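Side-chain contacts in putative tetrapyrrole (Corrin/porphyrin) methylase (Bacteroides fragilis, PDB 3FFY), which probably transfers a methyl group from S-adenosyl-L-methionine to the ribose 2'-hydroxyl of a cytidine in 16S rRNA, this chain being the C-terminal part: residues G24-P27 with G31-T34; Q61-F66 with G88-L93; E84-T89 with I94-A99. All coordinates share one frame; numbering follows the deposited sequence.

Interaction 1 (G24-P27 with G31-T34); sequences GFLP and GRMT. With SO4 (sulfate ion), chain B.
R32 reaches back over the loop that precedes its helix and gives a hydrogen bond from NH1 to P27 O, 2.8 Å long with an N-H...O angle of 153°. The carbonyl oxygen sits at the edge of the guanidinium, close to its plane, whereas the donor is tilted 31° from the carbonyl plane. With CG anti to the backbone N (chi1 -179°) and the chain extended as far as NE, the arm carries its methylenes past the same oxygen, and R32 CG comes 3.2 Å from P27 O. One face of the guanidinium is met by L26, whose CD1 lies 3.8 Å from R32 NH2; the two side chains cross at about a right angle, a leucine methyl offering the flat cation an apolar cover. The proline ring presses on the first turn of the helix, P27 CB 3.6 Å from R32 N and its CG against the G31 carbonyl.

The whole is a strand-loop-helix connection: the chain leaves strand 20-24, turns, and enters helix 32-38 with G31 as N-cap. G31 has a positive phi, which by itself favours glycine. The helix start also holds a sulfate, probably from the crystallisation liquor. G31 N donates to sulfate O2 over 2.6 Å, M33 N to O1 and T34 N to O4, an anion site built from backbone amides at a helix N-terminus, where the helix dipole would probably add to the attraction.

Further out, helix 55-66 positions the arginine: NE is hydrogen-bonded to Q61 OE1 and NH2 to T58 OG1, so that all three guanidinium nitrogens have acceptors. L26 also packs on T58, and on K35 and L36 of helix 32-38.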
# COMPACT_ATOMS: atom_id res chain seq x y z
N GLY A 24 -6.07 17.61 -6.23
CA GLY A 24 -6.10 18.33 -4.95
C GLY A 24 -7.43 18.13 -4.25
O GLY A 24 -7.94 17.04 -4.19
N PHE A 25 -8.00 19.21 -3.75
CA PHE A 25 -9.26 19.19 -3.03
C PHE A 25 -10.35 19.55 -3.99
O PHE A 25 -10.22 20.50 -4.76
CB PHE A 25 -9.22 20.24 -1.94
CG PHE A 25 -8.25 19.92 -0.85
CD1 PHE A 25 -8.63 19.08 0.21
CD2 PHE A 25 -6.96 20.42 -0.88
CE1 PHE A 25 -7.74 18.77 1.22
CE2 PHE A 25 -6.07 20.12 0.14
CZ PHE A 25 -6.46 19.28 1.18
N LEU A 26 -11.44 18.81 -3.95
CA LEU A 26 -12.65 19.19 -4.67
C LEU A 26 -13.23 20.47 -4.12
O LEU A 26 -13.11 20.79 -2.92
CB LEU A 26 -13.71 18.13 -4.52
CG LEU A 26 -13.67 16.92 -5.43
CD1 LEU A 26 -14.53 15.86 -4.71
CD2 LEU A 26 -14.31 17.27 -6.78
N PRO A 27 -13.85 21.25 -4.99
CA PRO A 27 -14.63 22.34 -4.50
C PRO A 27 -15.69 21.82 -3.54
O PRO A 27 -16.28 20.78 -3.79
CB PRO A 27 -15.29 22.88 -5.76
CG PRO A 27 -14.38 22.48 -6.86
CD PRO A 27 -13.84 21.16 -6.45
N GLY A 31 -18.72 25.19 -8.08
CA GLY A 31 -17.71 24.60 -8.95
C GLY A 31 -17.54 23.09 -8.80
O GLY A 31 -16.82 22.49 -9.59
N ARG A 32 -18.21 22.48 -7.82
CA ARG A 32 -17.96 21.06 -7.49
C ARG A 32 -18.52 20.07 -8.48
O ARG A 32 -17.82 19.16 -8.92
CB ARG A 32 -18.54 20.74 -6.14
CG ARG A 32 -18.32 19.31 -5.71
CD ARG A 32 -19.02 19.11 -4.40
NE ARG A 32 -18.77 17.80 -3.85
CZ ARG A 32 -17.77 17.46 -3.05
NH1 ARG A 32 -16.87 18.34 -2.66
NH2 ARG A 32 -17.68 16.21 -2.62
N MSE A 33 -19.81 20.23 -8.78
CA MSE A 33 -20.47 19.41 -9.80
C MSE A 33 -19.78 19.61 -11.15
O MSE A 33 -19.51 18.63 -11.85
CB MSE A 33 -21.96 19.70 -9.91
CG MSE A 33 -22.70 19.54 -8.58
SE MSE A 33 -22.26 17.94 -7.50
CE MSE A 33 -23.66 16.62 -8.05
N THR A 34 -19.45 20.85 -11.48
CA THR A 34 -18.68 21.11 -12.70
C THR A 34 -17.36 20.34 -12.74
O THR A 34 -17.09 19.67 -13.72
CB THR A 34 -18.36 22.57 -12.83
OG1 THR A 34 -19.60 23.30 -12.76
CG2 THR A 34 -17.65 22.85 -14.17
S SO4 B . -21.54 23.72 -9.53
O1 SO4 B . -21.40 22.69 -8.39
O2 SO4 B . -21.12 25.10 -9.04
O3 SO4 B . -22.87 23.47 -10.18
O4 SO4 B . -20.58 23.39 -10.68

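Interaction 2 (Q61-F66 with G88-L93); sequences QFAEYF and GTLSEL
Helix-to-helix packing on one side of the mixed sheet brings the end of helix 55-66 against the first turn of helix 90-99, and L90 is the residue that bridges them. Its CG stands anti to its own carbonyl carbon (chi1 -80°), which sends the two methyls toward the other helix. L90 CD1 settles against the backbone between F62 and A63, 3.3 Å from both F62 C and A63 N, and also lies 3.7 Å from F62 CB. L90 CD2 is 3.9 Å from F62 CB and lies at the edge of the phenyl ring, near its plane. A63 suits the closest approach of the backbones, its small side chain bringing A63 CB to 4.2 Å from L90 CB. F66, one turn on from F62, adds only a looser touch, F66 CB to L90 CD1 at 4.4 Å.

The leucine is placed by a well-formed helix start. T89 and E92 form a capping box: E92 N donates to T89 OG1 over 3.0 Å, nearly straight at 172°, and T89 N donates to E92 OE1 on the anti side of the carboxylate. The F62 ring itself runs on into the core, against F48, I108 and L110, while L90 also packs on V72 of strand 71-77.

No hydrogen bond joins the two segments, so the contact depends on shape and on burying hydrocarbon; the branched leucine puts one methyl on the helix backbone and the other beside the F62 ring, the small alanine allows that approach, and the capping box secures the helix start.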
# COMPACT_ATOMS: atom_id res chain seq x y z
N GLN A 61 -20.34 10.46 -4.38
CA GLN A 61 -20.48 11.19 -5.63
C GLN A 61 -19.56 10.64 -6.72
O GLN A 61 -19.92 10.64 -7.89
CB GLN A 61 -20.24 12.68 -5.39
CG GLN A 61 -21.25 13.24 -4.41
CD GLN A 61 -21.15 14.75 -4.26
OE1 GLN A 61 -20.13 15.28 -3.83
NE2 GLN A 61 -22.22 15.45 -4.63
N PHE A 62 -18.36 10.23 -6.35
CA PHE A 62 -17.48 9.52 -7.27
C PHE A 62 -18.22 8.30 -7.87
O PHE A 62 -18.16 8.06 -9.11
CB PHE A 62 -16.18 9.07 -6.55
CG PHE A 62 -15.10 10.15 -6.41
CD1 PHE A 62 -15.35 11.49 -6.71
CD2 PHE A 62 -13.83 9.81 -5.94
CE1 PHE A 62 -14.36 12.42 -6.58
CE2 PHE A 62 -12.86 10.74 -5.82
CZ PHE A 62 -13.10 12.04 -6.12
N ALA A 63 -18.92 7.53 -7.03
CA ALA A 63 -19.69 6.38 -7.54
C ALA A 63 -20.76 6.87 -8.49
O ALA A 63 -21.01 6.26 -9.53
CB ALA A 63 -20.35 5.57 -6.39
N GLU A 64 -21.41 7.97 -8.15
CA GLU A 64 -22.48 8.45 -9.03
C GLU A 64 -21.91 8.86 -10.39
O GLU A 64 -22.47 8.52 -11.41
CB GLU A 64 -23.22 9.60 -8.38
CG GLU A 64 -23.96 9.23 -7.12
CD GLU A 64 -24.57 10.43 -6.46
OE1 GLU A 64 -24.23 11.56 -6.83
OE2 GLU A 64 -25.40 10.29 -5.57
N TYR A 65 -20.77 9.57 -10.40
CA TYR A 65 -20.15 10.10 -11.65
C TYR A 65 -19.26 9.11 -12.41
O TYR A 65 -19.20 9.14 -13.64
CB TYR A 65 -19.31 11.35 -11.35
CG TYR A 65 -20.11 12.61 -11.21
CD1 TYR A 65 -20.79 12.90 -10.04
CD2 TYR A 65 -20.25 13.48 -12.30
CE1 TYR A 65 -21.56 14.05 -9.93
CE2 TYR A 65 -21.02 14.65 -12.20
CZ TYR A 65 -21.66 14.93 -11.02
OH TYR A 65 -22.39 16.08 -10.94
N PHE A 66 -18.54 8.26 -11.70
CA PHE A 66 -17.60 7.36 -12.35
C PHE A 66 -18.08 5.92 -12.37
O PHE A 66 -17.51 5.10 -13.10
CB PHE A 66 -16.24 7.46 -11.67
CG PHE A 66 -15.74 8.85 -11.61
CD1 PHE A 66 -15.42 9.53 -12.77
CD2 PHE A 66 -15.66 9.52 -10.41
CE1 PHE A 66 -14.99 10.85 -12.72
CE2 PHE A 66 -15.24 10.84 -10.35
CZ PHE A 66 -14.90 11.50 -11.50
N GLY A 88 -10.34 -1.00 -3.32
CA GLY A 88 -11.35 -1.83 -3.92
C GLY A 88 -12.16 -1.01 -4.89
O GLY A 88 -11.69 -0.02 -5.43
N THR A 89 -13.38 -1.43 -5.12
CA THR A 89 -14.31 -0.64 -5.92
C THR A 89 -14.81 0.52 -5.05
O THR A 89 -14.70 0.51 -3.79
CB THR A 89 -15.45 -1.47 -6.39
OG1 THR A 89 -16.25 -1.83 -5.25
CG2 THR A 89 -14.97 -2.78 -7.15
N LEU A 90 -15.34 1.56 -5.71
CA LEU A 90 -15.98 2.64 -4.98
C LEU A 90 -17.09 2.09 -4.04
O LEU A 90 -17.25 2.53 -2.90
CB LEU A 90 -16.56 3.70 -5.96
CG LEU A 90 -15.57 4.71 -6.55
CD1 LEU A 90 -16.28 5.58 -7.67
CD2 LEU A 90 -14.97 5.57 -5.45
N SER A 91 -17.84 1.14 -4.54
CA SER A 91 -18.89 0.47 -3.78
C SER A 91 -18.35 -0.17 -2.46
O SER A 91 -18.90 0.04 -1.38
CB SER A 91 -19.54 -0.61 -4.65
OG SER A 91 -20.64 -1.17 -3.99
N GLU A 92 -17.29 -0.94 -2.57
CA GLU A 92 -16.61 -1.50 -1.41
C GLU A 92 -16.11 -0.42 -0.44
O GLU A 92 -16.29 -0.56 0.78
CB GLU A 92 -15.44 -2.36 -1.85
CG GLU A 92 -15.86 -3.65 -2.48
CD GLU A 92 -14.70 -4.41 -3.14
OE1 GLU A 92 -13.75 -3.81 -3.66
OE2 GLU A 92 -14.75 -5.63 -3.18
N LEU A 93 -15.54 0.66 -0.95
CA LEU A 93 -15.07 1.70 -0.05
C LEU A 93 -16.24 2.47 0.61
O LEU A 93 -16.11 2.93 1.70
CB LEU A 93 -14.11 2.66 -0.72
CG LEU A 93 -12.58 2.31 -0.57
CD1 LEU A 93 -12.23 0.96 -1.30
CD2 LEU A 93 -11.79 3.41 -1.05

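Interaction 3 (E84-T89 with I94-A99); sequences ETVRGT and IEHFTA. With SO4 (sulfate ion), chain C.
V86 turns CG1 anti to its backbone N (chi1 -177°), and H96 likewise swings its ring anti to the backbone N (chi1 178°), so that valine and imidazole meet from opposite directions. V86 CG1 lies over one face of the H96 imidazole, offset toward the rim, in a CH-pi contact 4.2 Å from the ring centroid and 20° off the normal. The second methyl, V86 CG2, approaches H96 NE2 at 3.8 Å and F97 CZ at 4.0 Å. F97 in turn receives H96 CD2 over the centre of its ring, 3.5 Å above the plane. A beta-branched valine suits this place, its two methyls serving two neighbouring rings.

At the edge of the imidazole, in its plane, H96 ND1 donates to sulfate O3 over 2.5 Å and almost straight. This bond, with V86 over one face, probably helps to hold the rotation of the ring, and the anion would probably favour a positively charged histidine. The sulfate, probably from the crystallisation liquor, is also bound by S79 OG of the second subunit.

In the fold, strand 82-87 is one of the two outermost strands within the chain, which turns a corner at G88 before helix 90-99 folds back over the strand. F97 continues inward to L55 and L59 of helix 55-66 and to V74 of strand 71-77, while E84 to V86 pair antiparallel with a strand of the second subunit, extending the sheet across the interface.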
# COMPACT_ATOMS: atom_id res chain seq x y z
N GLU A 84 -1.40 3.48 5.57
CA GLU A 84 -2.55 2.66 5.81
C GLU A 84 -3.46 2.85 4.60
O GLU A 84 -3.71 3.99 4.20
CB GLU A 84 -3.20 3.21 7.02
CG GLU A 84 -3.91 2.23 7.82
CD GLU A 84 -4.66 2.90 8.94
OE1 GLU A 84 -4.65 4.18 8.98
OE2 GLU A 84 -5.25 2.16 9.78
N THR A 85 -3.96 1.77 4.02
CA THR A 85 -4.66 1.87 2.76
C THR A 85 -5.88 0.98 2.70
O THR A 85 -5.86 -0.16 3.20
CB THR A 85 -3.69 1.57 1.59
OG1 THR A 85 -2.68 2.56 1.59
CG2 THR A 85 -4.37 1.60 0.23
N VAL A 86 -6.95 1.54 2.11
CA VAL A 86 -8.21 0.80 1.79
C VAL A 86 -8.41 0.86 0.29
O VAL A 86 -8.46 1.97 -0.28
CB VAL A 86 -9.44 1.33 2.54
CG1 VAL A 86 -10.67 0.46 2.21
CG2 VAL A 86 -9.15 1.32 4.14
N ARG A 87 -8.45 -0.30 -0.36
CA ARG A 87 -8.59 -0.34 -1.83
C ARG A 87 -9.61 -1.36 -2.28
O ARG A 87 -9.73 -2.42 -1.68
CB ARG A 87 -7.22 -0.54 -2.58
CG ARG A 87 -6.12 -1.28 -1.85
CD ARG A 87 -4.87 -1.49 -2.73
NE ARG A 87 -5.12 -2.48 -3.78
CZ ARG A 87 -4.93 -3.81 -3.68
NH1 ARG A 87 -4.45 -4.37 -2.56
NH2 ARG A 87 -5.22 -4.59 -4.71
N GLY A 88 -10.34 -1.00 -3.32
CA GLY A 88 -11.35 -1.83 -3.92
C GLY A 88 -12.16 -1.01 -4.89
O GLY A 88 -11.69 -0.02 -5.43
N THR A 89 -13.38 -1.43 -5.12
CA THR A 89 -14.31 -0.64 -5.92
C THR A 89 -14.81 0.52 -5.05
O THR A 89 -14.70 0.51 -3.79
CB THR A 89 -15.45 -1.47 -6.39
OG1 THR A 89 -16.25 -1.83 -5.25
CG2 THR A 89 -14.97 -2.78 -7.15
N ILE A 94 -17.37 2.63 -0.06
CA ILE A 94 -18.53 3.34 0.51
C ILE A 94 -19.07 2.52 1.68
O ILE A 94 -19.36 3.02 2.76
CB ILE A 94 -19.62 3.56 -0.59
CG1 ILE A 94 -19.16 4.68 -1.58
CG2 ILE A 94 -20.94 3.94 0.08
CD1 ILE A 94 -19.79 4.70 -2.94
N GLU A 95 -19.14 1.22 1.45
CA GLU A 95 -19.60 0.32 2.49
C GLU A 95 -18.62 0.38 3.67
O GLU A 95 -19.04 0.47 4.82
CB GLU A 95 -19.70 -1.09 1.93
CG GLU A 95 -19.88 -2.25 2.93
CD GLU A 95 -19.82 -3.61 2.18
OE1 GLU A 95 -18.69 -4.12 1.94
OE2 GLU A 95 -20.88 -4.14 1.80
N HIS A 96 -17.33 0.35 3.38
CA HIS A 96 -16.30 0.36 4.43
C HIS A 96 -16.37 1.64 5.26
O HIS A 96 -16.37 1.60 6.49
CB HIS A 96 -14.89 0.21 3.84
CG HIS A 96 -13.80 0.27 4.86
ND1 HIS A 96 -13.43 -0.83 5.63
CD2 HIS A 96 -13.06 1.32 5.30
CE1 HIS A 96 -12.47 -0.46 6.45
NE2 HIS A 96 -12.22 0.83 6.28
N PHE A 97 -16.43 2.79 4.58
CA PHE A 97 -16.46 4.05 5.31
C PHE A 97 -17.83 4.50 5.79
O PHE A 97 -17.94 5.60 6.39
CB PHE A 97 -15.79 5.16 4.52
CG PHE A 97 -14.33 4.98 4.43
CD1 PHE A 97 -13.57 5.10 5.57
CD2 PHE A 97 -13.72 4.61 3.22
CE1 PHE A 97 -12.18 4.92 5.52
CE2 PHE A 97 -12.35 4.41 3.15
CZ PHE A 97 -11.56 4.57 4.31
N THR A 98 -18.84 3.68 5.54
CA THR A 98 -20.10 3.83 6.25
C THR A 98 -19.97 3.18 7.63
O THR A 98 -20.41 3.77 8.61
CB THR A 98 -21.29 3.25 5.49
OG1 THR A 98 -21.35 3.87 4.22
CG2 THR A 98 -22.65 3.50 6.23
N ALA A 99 -19.38 1.98 7.73
CA ALA A 99 -19.23 1.26 9.03
C ALA A 99 -18.18 1.91 9.92
O ALA A 99 -18.29 1.87 11.11
CB ALA A 99 -18.90 -0.22 8.82
S SO4 C . -13.44 -4.35 5.73
O1 SO4 C . -13.81 -4.92 7.08
O2 SO4 C . -12.11 -3.70 5.99
O3 SO4 C . -14.35 -3.18 5.38
O4 SO4 C . -13.44 -5.49 4.82

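Interaction 2 is the central one, buried and without a hydrogen bond between its two segments, its side-chain contacts apolar. Interaction 3 is also buried but lies beside the subunit interface, mixing valine-to-ring packing with an anion held at the ring edge. Interaction 1, on the other side of the chain's centre from interaction 3, is only partly buried and relies on an arginine-to-carbonyl bond. Helix 55-66 ties the first two together, giving acceptors to the arginine of interaction 1 and bringing F62 against L26. Helix 90-99 serves both interactions 2 and 3, which share G88 and T89 and touch where A63 meets I94. Interactions 1 and 3 do not touch.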